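PDB 1QX0: trwC protein, which probably nicks and rejoins one strand of plasmid DNA at the transfer origin during conjugation, this chain being its N-terminal, metal-binding relaxase domain. Local coordinates for residues A16-D21 / G146-E151; L86-P91 / T162-L167; E105-H110 / P158-H163. One frame throughout, in Å; residues are numbered along the deposited sequence.

Contact 1: residues A16-D21 / G146-E151; sequences ASYYED and GKFRHE. With ZN (zinc ion), chain D.
In the three-histidine metal site of this relaxase, H150 on strand 145-152 supplies one zinc ligand, and the loop 16-21, which follows helix 12-16, closes over it. The imidazole is used at both nitrogens: ND1 of H150 binds the zinc ion at 2.1 Å, and its NE2 donates to the backbone O of Y18 at 2.8 Å. That bond is nearly straight, 163° at the hydrogen, and the carbonyl oxygen lies in the ring plane, although the donor stands above the plane of the carbonyl group. Bound at both ends, the ring is held against rotation. H161 and H163 from the neighbouring strand 158-171 complete the histidine ligands, and a water at 2.5 Å from the zinc ion also belongs to the site. D21 covers one face of the same imidazole, its CB 4.1 Å from the centroid of the H150 ring and almost on the normal, with the carboxylate stacked nearly parallel to the ring. With chi1 at 179° the carboxylate of D21 swings alongside the imidazole, where its OD1 hydrogen-bonds to T152. Two residues earlier on the strand, CB of Y18 sits over the face of the F148 ring, whose other neighbours include F55. The Y18 ring runs past H150 and stacks on H163. Y19 meets F148 at an oblique angle, planes 59° apart, with Y19 CE1 3.6 Å from F148 CE2.

Contact 2: residues L86-P91 / T162-L167; sequences LTFSAP and THAVIL. With ZN (zinc ion), chain D; nucleotides of chain A.
H163 and T87 project side by side from neighbouring antiparallel strands toward the zinc site. NE2 of H163 binds the zinc ion at 2.3 Å. At the other end of the ring, its ND1 gives a weak hydrogen bond to OG1 of T87, 3.1 Å long and bent to 126°, in addition to the bond it makes with D85. The hydroxyl is within range because OG1 is anti to the carbonyl carbon of T87 (chi1 -64°), while CG2 also touches the imidazole, 3.8 Å from H163 ND1.

What places these two side chains is the backbone ladder of strands 81-89 and 158-171. T87 and H163 form a non-hydrogen-bonded pair, flanked by the hydrogen-bonded pairs L86 with A164 and F88 with T162; each of these closes two N-H to O bonds, and the one from L86 N to A164 O is 2.8 Å and practically linear. On the other face of the sheet, away from the metal, the contacts are apolar: CE1 of F88 reaches CB of A164 at 4.0 Å, with the methyl at the ring edge, and L86 CG meets I166 CD1 at 3.8 Å. Helix 104-122 covers F88 and A164 on this side.

Beyond the ladder, strand 81-89 leads to the DNA, where O of S89 accepts a hydrogen bond from N3 of DT23 of chain A at 3.2 Å. The chemistry is that of a second shell: D85, with lesser help from T87, fixes the ring of H163 at ND1 and would polarise it, so that NE2 is directed at the metal and probably becomes a stronger ligand.

Contact 3: residues E105-H110 / P158-H163; sequences EIIKAH and PQLHTH. With ZN (zinc ion), chain D; nucleotides of chain A.
The side chains of L160 and H110 run antiparallel, the leucine lying over the flat of the imidazole. CG of L160 covers the H110 ring, 3.9 Å from its centroid and only 11° off the normal. Both leucine methyls meet CD1 of I107, one helical turn earlier, CD1 of L160 at 3.7 Å from it; CD2 of L160 also touches CB of H110, at 3.7 Å. T162 approaches the same ring from a different direction: OG1 lies at the edge, in the ring plane, 2.9 Å from H110 NE2, and the two are hydrogen-bonded. The ring can reach the strand because CG of H110 is anti to the backbone N (chi1 167°), and Y196 binds its ND1. With a partner at each nitrogen and a leucine over one face, the buried imidazole is fixed in rotation.

L160 and T162 look to the helix, and the alternate residues look the other way. There H161 binds the zinc ion through NE2 at 2.2 Å, and its ND1 donates to the backbone O of Q159 at 2.8 Å. Q159 in turn gives an NE2 hydrogen bond, 2.9 Å long, to O2 of DT23 of chain A.

Helix 104-122 thus packs on the face of the sheet remote from the metal, its segment axis 9.9 Å from that of strand 158-163. H161 and H163, two metal ligands separated by T162 on one central strand, correspond to the paired histidines of the HUH motif of relaxases, with H150 as the third ligand.

All three contacts are built on one antiparallel sheet in the relaxase domain, their centres about 10 to 12 Å apart. Strand 158-171 is the common element: contacts 2 and 3 both use it and share T162 and H163, while strand 145-152 of contact 1 and strand 81-89 of contact 2 are both its neighbours. Along the chain the order is 16-21, 86-91, 105-110, 146-151, 158-163 and 162-167, so contact 1 alternates with the other two. The loop of contact 1 lies over the metal side and the helix of contact 3 over the reverse. Segments distant in sequence thereby assemble the zinc site beside the bound DNA.

Contact 1: residues A16-D21 / G146-E151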
loop_
_atom_site.group_PDB
_atom_site.type_symbol
_atom_site.label_atom_id
_atom_site.label_comp_id
_atom_site.label_asym_id
_atom_site.label_seq_id
_atom_site.Cartn_x
_atom_site.Cartn_y
_atom_site.Cartn_z
ATOM N N ALA B 16 1.654 -10.649 -7.601
ATOM C CA ALA B 16 0.811 -11.814 -7.392
ATOM C C ALA B 16 1.120 -12.553 -6.081
ATOM O O ALA B 16 0.324 -13.379 -5.633
ATOM C CB ALA B 16 0.920 -12.747 -8.574
ATOM N N SER B 17 2.267 -12.258 -5.474
ATOM C CA SER B 17 2.630 -12.850 -4.176
ATOM C C SER B 17 2.235 -11.963 -2.983
ATOM O O SER B 17 2.627 -12.229 -1.848
ATOM C CB SER B 17 4.122 -13.161 -4.128
ATOM O OG SER B 17 4.852 -12.028 -3.682
ATOM N N TYR B 18 1.462 -10.910 -3.246
ATOM C CA TYR B 18 0.885 -10.099 -2.182
ATOM C C TYR B 18 -0.163 -10.882 -1.380
ATOM O O TYR B 18 -0.785 -10.357 -0.470
ATOM C CB TYR B 18 0.356 -8.780 -2.741
ATOM C CG TYR B 18 1.456 -7.803 -3.114
ATOM C CD1 TYR B 18 2.695 -7.812 -2.444
ATOM C CD2 TYR B 18 1.268 -6.871 -4.137
ATOM C CE1 TYR B 18 3.716 -6.913 -2.791
ATOM C CE2 TYR B 18 2.278 -5.962 -4.495
ATOM C CZ TYR B 18 3.496 -5.989 -3.822
ATOM O OH TYR B 18 4.491 -5.096 -4.174
ATOM N N TYR B 19 -0.313 -12.161 -1.716
ATOM C CA TYR B 19 -0.976 -13.153 -0.859
ATOM C C TYR B 19 -0.072 -13.701 0.257
ATOM O O TYR B 19 -0.562 -14.089 1.321
ATOM C CB TYR B 19 -1.456 -14.335 -1.697
ATOM C CG TYR B 19 -2.641 -14.019 -2.561
ATOM C CD1 TYR B 19 -2.471 -13.406 -3.799
ATOM C CD2 TYR B 19 -3.936 -14.328 -2.144
ATOM C CE1 TYR B 19 -3.561 -13.108 -4.606
ATOM C CE2 TYR B 19 -5.037 -14.031 -2.940
ATOM C CZ TYR B 19 -4.836 -13.421 -4.167
ATOM O OH TYR B 19 -5.902 -13.126 -4.975
ATOM N N GLU B 20 1.237 -13.725 0.014
ATOM C CA GLU B 20 2.174 -14.486 0.847
ATOM C C GLU B 20 2.295 -14.038 2.316
ATOM O O GLU B 20 2.120 -14.867 3.216
ATOM C CB GLU B 20 3.537 -14.609 0.163
ATOM C CG GLU B 20 3.500 -15.463 -1.098
ATOM C CD GLU B 20 4.793 -16.229 -1.329
ATOM O OE1 GLU B 20 4.727 -17.457 -1.594
ATOM O OE2 GLU B 20 5.879 -15.598 -1.248
ATOM N N ASP B 21 2.586 -12.760 2.572
ATOM C CA ASP B 21 2.508 -12.242 3.947
ATOM C C ASP B 21 1.038 -11.980 4.263
ATOM O O ASP B 21 0.573 -10.844 4.209
ATOM C CB ASP B 21 3.369 -10.971 4.135
ATOM C CG ASP B 21 3.300 -10.379 5.571
ATOM O OD1 ASP B 21 4.094 -9.452 5.853
ATOM O OD2 ASP B 21 2.503 -10.743 6.470
ATOM N N GLY B 146 -7.068 -4.594 -6.507
ATOM C CA GLY B 146 -6.907 -5.695 -5.559
ATOM C C GLY B 146 -6.111 -5.189 -4.374
ATOM O O GLY B 146 -4.985 -4.745 -4.527
ATOM N N LYS B 147 -6.717 -5.232 -3.202
ATOM C CA LYS B 147 -6.117 -4.740 -1.977
ATOM C C LYS B 147 -5.631 -5.910 -1.127
ATOM O O LYS B 147 -6.382 -6.868 -0.881
ATOM C CB LYS B 147 -7.156 -3.946 -1.183
ATOM C CG LYS B 147 -7.800 -2.761 -1.911
ATOM C CD LYS B 147 -8.685 -1.987 -0.914
ATOM C CE LYS B 147 -10.048 -2.657 -0.715
ATOM N NZ LYS B 147 -10.960 -1.888 0.250
ATOM N N PHE B 148 -4.377 -5.819 -0.665
ATOM C CA PHE B 148 -3.740 -6.874 0.127
ATOM C C PHE B 148 -3.185 -6.294 1.423
ATOM O O PHE B 148 -2.161 -5.600 1.435
ATOM C CB PHE B 148 -2.649 -7.585 -0.702
ATOM C CG PHE B 148 -3.148 -8.080 -2.030
ATOM C CD1 PHE B 148 -3.083 -7.263 -3.171
ATOM C CD2 PHE B 148 -3.748 -9.343 -2.139
ATOM C CE1 PHE B 148 -3.572 -7.717 -4.412
ATOM C CE2 PHE B 148 -4.243 -9.794 -3.361
ATOM C CZ PHE B 148 -4.170 -8.955 -4.501
ATOM N N ARG B 149 -3.891 -6.558 2.515
ATOM C CA ARG B 149 -3.491 -6.065 3.828
ATOM C C ARG B 149 -2.475 -7.014 4.474
ATOM O O ARG B 149 -2.654 -8.239 4.479
ATOM C CB ARG B 149 -4.710 -5.876 4.735
ATOM C CG ARG B 149 -4.407 -5.069 6.006
ATOM C CD ARG B 149 -5.496 -5.045 7.065
ATOM N NE ARG B 149 -5.794 -6.380 7.520
ATOM C CZ ARG B 149 -7.006 -6.928 7.538
ATOM N NH1 ARG B 149 -7.137 -8.168 7.970
ATOM N NH2 ARG B 149 -8.085 -6.246 7.165
ATOM N N HIS B 150 -1.412 -6.425 5.023
ATOM C CA HIS B 150 -0.292 -7.159 5.599
ATOM C C HIS B 150 -0.006 -6.611 6.986
ATOM O O HIS B 150 -0.406 -5.503 7.295
ATOM C CB HIS B 150 0.930 -6.956 4.715
ATOM C CG HIS B 150 0.845 -7.661 3.393
ATOM N ND1 HIS B 150 1.823 -7.552 2.434
ATOM C CD2 HIS B 150 -0.080 -8.512 2.888
ATOM C CE1 HIS B 150 1.502 -8.301 1.392
ATOM N NE2 HIS B 150 0.351 -8.896 1.643
ATOM N N GLU B 151 0.725 -7.376 7.807
ATOM C CA GLU B 151 0.894 -7.029 9.218
ATOM C C GLU B 151 2.329 -6.927 9.708
ATOM O O GLU B 151 2.545 -6.551 10.857
ATOM C CB GLU B 151 0.099 -8.008 10.117
ATOM C CG GLU B 151 -1.377 -8.114 9.769
ATOM C CD GLU B 151 -2.150 -9.116 10.630
ATOM O OE1 GLU B 151 -1.512 -9.848 11.432
ATOM O OE2 GLU B 151 -3.412 -9.161 10.502
HETATM ZN ZN ZN D . 3.343 -6.139 2.403
HETATM O O HOH W 1 5.729 -5.433 2.231
#

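Contact 2: residues L86-P91 / T162-L167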
loop_
_atom_site.group_PDB
_atom_site.type_symbol
_atom_site.label_atom_id
_atom_site.label_comp_id
_atom_site.label_asym_id
_atom_site.label_seq_id
_atom_site.Cartn_x
_atom_site.Cartn_y
_atom_site.Cartn_z
ATOM N N LEU B 86 -0.279 1.154 -4.728
ATOM C CA LEU B 86 -0.313 2.219 -3.744
ATOM C C LEU B 86 -0.251 1.548 -2.363
ATOM O O LEU B 86 -1.163 0.813 -1.982
ATOM C CB LEU B 86 -1.557 3.092 -3.895
ATOM C CG LEU B 86 -1.942 3.818 -5.194
ATOM C CD1 LEU B 86 -3.037 4.805 -4.884
ATOM C CD2 LEU B 86 -0.806 4.576 -5.837
ATOM N N THR B 87 0.836 1.769 -1.632
ATOM C CA THR B 87 1.042 1.013 -0.401
ATOM C C THR B 87 0.760 1.952 0.758
ATOM O O THR B 87 1.470 2.930 0.934
ATOM C CB THR B 87 2.484 0.402 -0.363
ATOM O OG1 THR B 87 2.640 -0.565 -1.432
ATOM C CG2 THR B 87 2.744 -0.382 0.939
ATOM N N PHE B 88 -0.294 1.671 1.529
ATOM C CA PHE B 88 -0.662 2.535 2.665
ATOM C C PHE B 88 -0.120 1.959 3.966
ATOM O O PHE B 88 -0.420 0.807 4.297
ATOM C CB PHE B 88 -2.181 2.589 2.792
ATOM C CG PHE B 88 -2.862 3.259 1.644
ATOM C CD1 PHE B 88 -3.133 2.558 0.463
ATOM C CD2 PHE B 88 -3.267 4.588 1.748
ATOM C CE1 PHE B 88 -3.787 3.184 -0.608
ATOM C CE2 PHE B 88 -3.907 5.210 0.682
ATOM C CZ PHE B 88 -4.163 4.509 -0.506
ATOM N N SER B 89 0.634 2.756 4.728
ATOM C CA SER B 89 1.270 2.240 5.959
ATOM C C SER B 89 0.868 3.053 7.135
ATOM O O SER B 89 1.009 4.268 7.106
ATOM C CB SER B 89 2.793 2.282 5.830
ATOM O OG SER B 89 3.182 1.411 4.788
ATOM N N ALA B 90 0.384 2.390 8.190
ATOM C CA ALA B 90 0.014 3.090 9.409
ATOM C C ALA B 90 1.263 3.551 10.150
ATOM O O ALA B 90 2.308 2.939 10.000
ATOM C CB ALA B 90 -0.806 2.178 10.318
ATOM N N PRO B 91 1.130 4.618 10.944
ATOM C CA PRO B 91 2.118 4.983 11.951
ATOM C C PRO B 91 2.390 3.804 12.883
ATOM O O PRO B 91 1.466 3.058 13.149
ATOM C CB PRO B 91 1.420 6.084 12.764
ATOM C CG PRO B 91 0.174 6.525 11.955
ATOM C CD PRO B 91 -0.012 5.557 10.883
ATOM N N THR B 162 -1.228 -1.837 3.713
ATOM C CA THR B 162 -2.031 -2.439 2.643
ATOM C C THR B 162 -1.475 -2.082 1.261
ATOM O O THR B 162 -1.230 -0.920 0.973
ATOM C CB THR B 162 -3.506 -1.937 2.709
ATOM O OG1 THR B 162 -4.158 -2.385 3.923
ATOM C CG2 THR B 162 -4.324 -2.529 1.587
ATOM N N HIS B 163 -1.321 -3.082 0.406
ATOM C CA HIS B 163 -0.910 -2.870 -0.967
ATOM C C HIS B 163 -2.175 -2.790 -1.773
ATOM O O HIS B 163 -2.891 -3.790 -1.918
ATOM C CB HIS B 163 -0.080 -4.029 -1.495
ATOM C CG HIS B 163 1.192 -4.254 -0.755
ATOM N ND1 HIS B 163 2.360 -3.591 -1.065
ATOM C CD2 HIS B 163 1.497 -5.108 0.253
ATOM C CE1 HIS B 163 3.323 -4.016 -0.265
ATOM N NE2 HIS B 163 2.825 -4.938 0.540
ATOM N N ALA B 164 -2.464 -1.601 -2.263
ATOM C CA ALA B 164 -3.603 -1.410 -3.141
ATOM C C ALA B 164 -3.037 -1.504 -4.540
ATOM O O ALA B 164 -2.413 -0.566 -5.025
ATOM C CB ALA B 164 -4.275 -0.050 -2.888
ATOM N N VAL B 165 -3.223 -2.661 -5.162
ATOM C CA VAL B 165 -2.740 -2.871 -6.509
ATOM C C VAL B 165 -3.830 -2.428 -7.512
ATOM O O VAL B 165 -4.831 -3.120 -7.686
ATOM C CB VAL B 165 -2.320 -4.360 -6.723
ATOM C CG1 VAL B 165 -1.863 -4.596 -8.152
ATOM C CG2 VAL B 165 -1.195 -4.746 -5.749
ATOM N N ILE B 166 -3.614 -1.277 -8.155
ATOM C CA ILE B 166 -4.489 -0.759 -9.197
ATOM C C ILE B 166 -4.138 -1.387 -10.529
ATOM O O ILE B 166 -3.028 -1.220 -11.037
ATOM C CB ILE B 166 -4.405 0.777 -9.307
ATOM C CG1 ILE B 166 -4.903 1.465 -8.015
ATOM C CG2 ILE B 166 -5.244 1.251 -10.457
ATOM C CD1 ILE B 166 -4.445 2.936 -7.926
ATOM N N LEU B 167 -5.062 -2.133 -11.114
ATOM C CA LEU B 167 -4.731 -2.728 -12.401
ATOM C C LEU B 167 -4.644 -1.662 -13.506
ATOM O O LEU B 167 -5.256 -0.596 -13.423
ATOM C CB LEU B 167 -5.635 -3.930 -12.711
ATOM C CG LEU B 167 -5.192 -4.952 -11.638
ATOM C CD1 LEU B 167 -6.221 -5.229 -10.533
ATOM C CD2 LEU B 167 -4.641 -6.238 -12.226
HETATM ZN ZN ZN D . 3.343 -6.139 2.403
ATOM P P DT A 23 8.665 7.255 11.820
ATOM O OP1 DT A 23 7.706 7.353 12.937
ATOM O OP2 DT A 23 10.073 7.743 11.966
ATOM O "O5'" DT A 23 8.656 5.752 11.330
ATOM C "C5'" DT A 23 8.997 4.681 12.253
ATOM C "C4'" DT A 23 8.348 3.370 11.821
ATOM O "O4'" DT A 23 6.950 3.628 11.602
ATOM C "C3'" DT A 23 8.818 2.771 10.499
ATOM O "O3'" DT A 23 8.618 1.365 10.508
ATOM C "C2'" DT A 23 7.883 3.313 9.434
ATOM C "C1'" DT A 23 6.601 3.404 10.246
ATOM N N1 DT A 23 5.624 4.434 9.734
ATOM C C2 DT A 23 4.816 4.046 8.686
ATOM O O2 DT A 23 4.860 2.952 8.162
ATOM N N3 DT A 23 3.940 4.991 8.237
ATOM C C4 DT A 23 3.783 6.268 8.737
ATOM O O4 DT A 23 2.951 7.025 8.255
ATOM C C5 DT A 23 4.640 6.627 9.834
ATOM C C7 DT A 23 4.546 8.019 10.402
ATOM C C6 DT A 23 5.525 5.706 10.282
HETATM O O HOH W 1 5.729 -5.433 2.231
#

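Contact 3: residues E105-H110 / P158-H163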
loop_
_atom_site.group_PDB
_atom_site.type_symbol
_atom_site.label_atom_id
_atom_site.label_comp_id
_atom_site.label_asym_id
_atom_site.label_seq_id
_atom_site.Cartn_x
_atom_site.Cartn_y
_atom_site.Cartn_z
ATOM N N GLU B 105 -10.484 -3.177 16.065
ATOM C CA GLU B 105 -11.152 -1.970 15.554
ATOM C C GLU B 105 -10.172 -1.071 14.825
ATOM O O GLU B 105 -10.552 -0.342 13.925
ATOM C CB GLU B 105 -11.829 -1.155 16.668
ATOM C CG GLU B 105 -12.935 -1.822 17.483
ATOM C CD GLU B 105 -13.604 -2.978 16.777
ATOM O OE1 GLU B 105 -14.354 -2.727 15.787
ATOM O OE2 GLU B 105 -13.373 -4.135 17.220
ATOM N N ILE B 106 -8.903 -1.155 15.210
ATOM C CA ILE B 106 -7.867 -0.392 14.540
ATOM C C ILE B 106 -7.615 -0.934 13.132
ATOM O O ILE B 106 -7.436 -0.157 12.201
ATOM C CB ILE B 106 -6.605 -0.324 15.395
ATOM C CG1 ILE B 106 -6.917 0.476 16.661
ATOM C CG2 ILE B 106 -5.448 0.294 14.582
ATOM C CD1 ILE B 106 -5.725 0.797 17.528
ATOM N N ILE B 107 -7.665 -2.255 12.966
ATOM C CA ILE B 107 -7.601 -2.860 11.629
ATOM C C ILE B 107 -8.689 -2.271 10.729
ATOM O O ILE B 107 -8.436 -1.859 9.599
ATOM C CB ILE B 107 -7.748 -4.405 11.689
ATOM C CG1 ILE B 107 -6.687 -5.036 12.582
ATOM C CG2 ILE B 107 -7.608 -5.026 10.267
ATOM C CD1 ILE B 107 -5.265 -4.705 12.174
ATOM N N LYS B 108 -9.905 -2.222 11.242
ATOM C CA LYS B 108 -11.028 -1.702 10.488
ATOM C C LYS B 108 -10.823 -0.191 10.224
ATOM O O LYS B 108 -11.057 0.299 9.114
ATOM C CB LYS B 108 -12.354 -2.013 11.209
ATOM C CG LYS B 108 -13.624 -1.834 10.300
ATOM C CD LYS B 108 -14.928 -2.139 11.042
ATOM C CE LYS B 108 -14.946 -3.564 11.631
ATOM N NZ LYS B 108 -16.164 -3.769 12.473
ATOM N N ALA B 109 -10.339 0.523 11.236
ATOM C CA ALA B 109 -9.994 1.923 11.075
ATOM C C ALA B 109 -9.080 2.097 9.862
ATOM O O ALA B 109 -9.307 2.985 9.038
ATOM C CB ALA B 109 -9.343 2.451 12.324
ATOM N N HIS B 110 -8.068 1.229 9.752
ATOM C CA HIS B 110 -7.081 1.310 8.704
ATOM C C HIS B 110 -7.680 0.992 7.360
ATOM O O HIS B 110 -7.476 1.749 6.399
ATOM C CB HIS B 110 -5.944 0.351 9.011
ATOM C CG HIS B 110 -5.012 0.119 7.871
ATOM N ND1 HIS B 110 -3.966 0.972 7.585
ATOM C CD2 HIS B 110 -4.948 -0.881 6.962
ATOM C CE1 HIS B 110 -3.299 0.508 6.542
ATOM N NE2 HIS B 110 -3.874 -0.613 6.147
ATOM N N PRO B 158 5.802 -5.331 13.972
ATOM C CA PRO B 158 4.395 -5.076 13.646
ATOM C C PRO B 158 4.401 -3.877 12.653
ATOM O O PRO B 158 5.117 -2.907 12.901
ATOM C CB PRO B 158 3.790 -4.708 14.996
ATOM C CG PRO B 158 4.741 -5.211 15.983
ATOM C CD PRO B 158 6.099 -5.151 15.402
ATOM N N GLN B 159 3.688 -3.986 11.541
ATOM C CA GLN B 159 3.757 -3.005 10.455
ATOM C C GLN B 159 2.478 -3.114 9.621
ATOM O O GLN B 159 2.441 -3.833 8.625
ATOM C CB GLN B 159 5.005 -3.267 9.572
ATOM C CG GLN B 159 5.228 -2.270 8.421
ATOM C CD GLN B 159 5.280 -0.782 8.856
ATOM O OE1 GLN B 159 5.371 -0.437 10.058
ATOM N NE2 GLN B 159 5.226 0.088 7.875
ATOM N N LEU B 160 1.409 -2.460 10.080
ATOM C CA LEU B 160 0.124 -2.569 9.420
ATOM C C LEU B 160 0.227 -1.776 8.137
ATOM O O LEU B 160 0.374 -0.546 8.153
ATOM C CB LEU B 160 -1.028 -2.036 10.309
ATOM C CG LEU B 160 -2.503 -2.067 9.840
ATOM C CD1 LEU B 160 -2.980 -3.465 9.490
ATOM C CD2 LEU B 160 -3.383 -1.552 10.963
ATOM N N HIS B 161 0.153 -2.481 7.022
ATOM C CA HIS B 161 0.139 -1.825 5.710
ATOM C C HIS B 161 -0.727 -2.561 4.721
ATOM O O HIS B 161 -0.913 -3.777 4.853
ATOM C CB HIS B 161 1.566 -1.677 5.158
ATOM C CG HIS B 161 2.266 -2.970 4.901
ATOM N ND1 HIS B 161 2.918 -3.682 5.894
ATOM C CD2 HIS B 161 2.463 -3.660 3.749
ATOM C CE1 HIS B 161 3.484 -4.753 5.361
ATOM N NE2 HIS B 161 3.217 -4.763 4.063
ATOM N N THR B 162 -1.228 -1.837 3.713
ATOM C CA THR B 162 -2.031 -2.439 2.643
ATOM C C THR B 162 -1.475 -2.082 1.261
ATOM O O THR B 162 -1.230 -0.920 0.973
ATOM C CB THR B 162 -3.506 -1.937 2.709
ATOM O OG1 THR B 162 -4.158 -2.385 3.923
ATOM C CG2 THR B 162 -4.324 -2.529 1.587
ATOM N N HIS B 163 -1.321 -3.082 0.406
ATOM C CA HIS B 163 -0.910 -2.870 -0.967
ATOM C C HIS B 163 -2.175 -2.790 -1.773
ATOM O O HIS B 163 -2.891 -3.790 -1.918
ATOM C CB HIS B 163 -0.080 -4.029 -1.495
ATOM C CG HIS B 163 1.192 -4.254 -0.755
ATOM N ND1 HIS B 163 2.360 -3.591 -1.065
ATOM C CD2 HIS B 163 1.497 -5.108 0.253
ATOM C CE1 HIS B 163 3.323 -4.016 -0.265
ATOM N NE2 HIS B 163 2.825 -4.938 0.540
HETATM ZN ZN ZN D . 3.343 -6.139 2.403
ATOM P P DT A 23 8.665 7.255 11.820
ATOM O OP1 DT A 23 7.706 7.353 12.937
ATOM O OP2 DT A 23 10.073 7.743 11.966
ATOM O "O5'" DT A 23 8.656 5.752 11.330
ATOM C "C5'" DT A 23 8.997 4.681 12.253
ATOM C "C4'" DT A 23 8.348 3.370 11.821
ATOM O "O4'" DT A 23 6.950 3.628 11.602
ATOM C "C3'" DT A 23 8.818 2.771 10.499
ATOM O "O3'" DT A 23 8.618 1.365 10.508
ATOM C "C2'" DT A 23 7.883 3.313 9.434
ATOM C "C1'" DT A 23 6.601 3.404 10.246
ATOM N N1 DT A 23 5.624 4.434 9.734
ATOM C C2 DT A 23 4.816 4.046 8.686
ATOM O O2 DT A 23 4.860 2.952 8.162
ATOM N N3 DT A 23 3.940 4.991 8.237
ATOM C C4 DT A 23 3.783 6.268 8.737
ATOM O O4 DT A 23 2.951 7.025 8.255
ATOM C C5 DT A 23 4.640 6.627 9.834
ATOM C C7 DT A 23 4.546 8.019 10.402
ATOM C C6 DT A 23 5.525 5.706 10.282
HETATM O O HOH W 1 5.729 -5.433 2.231
#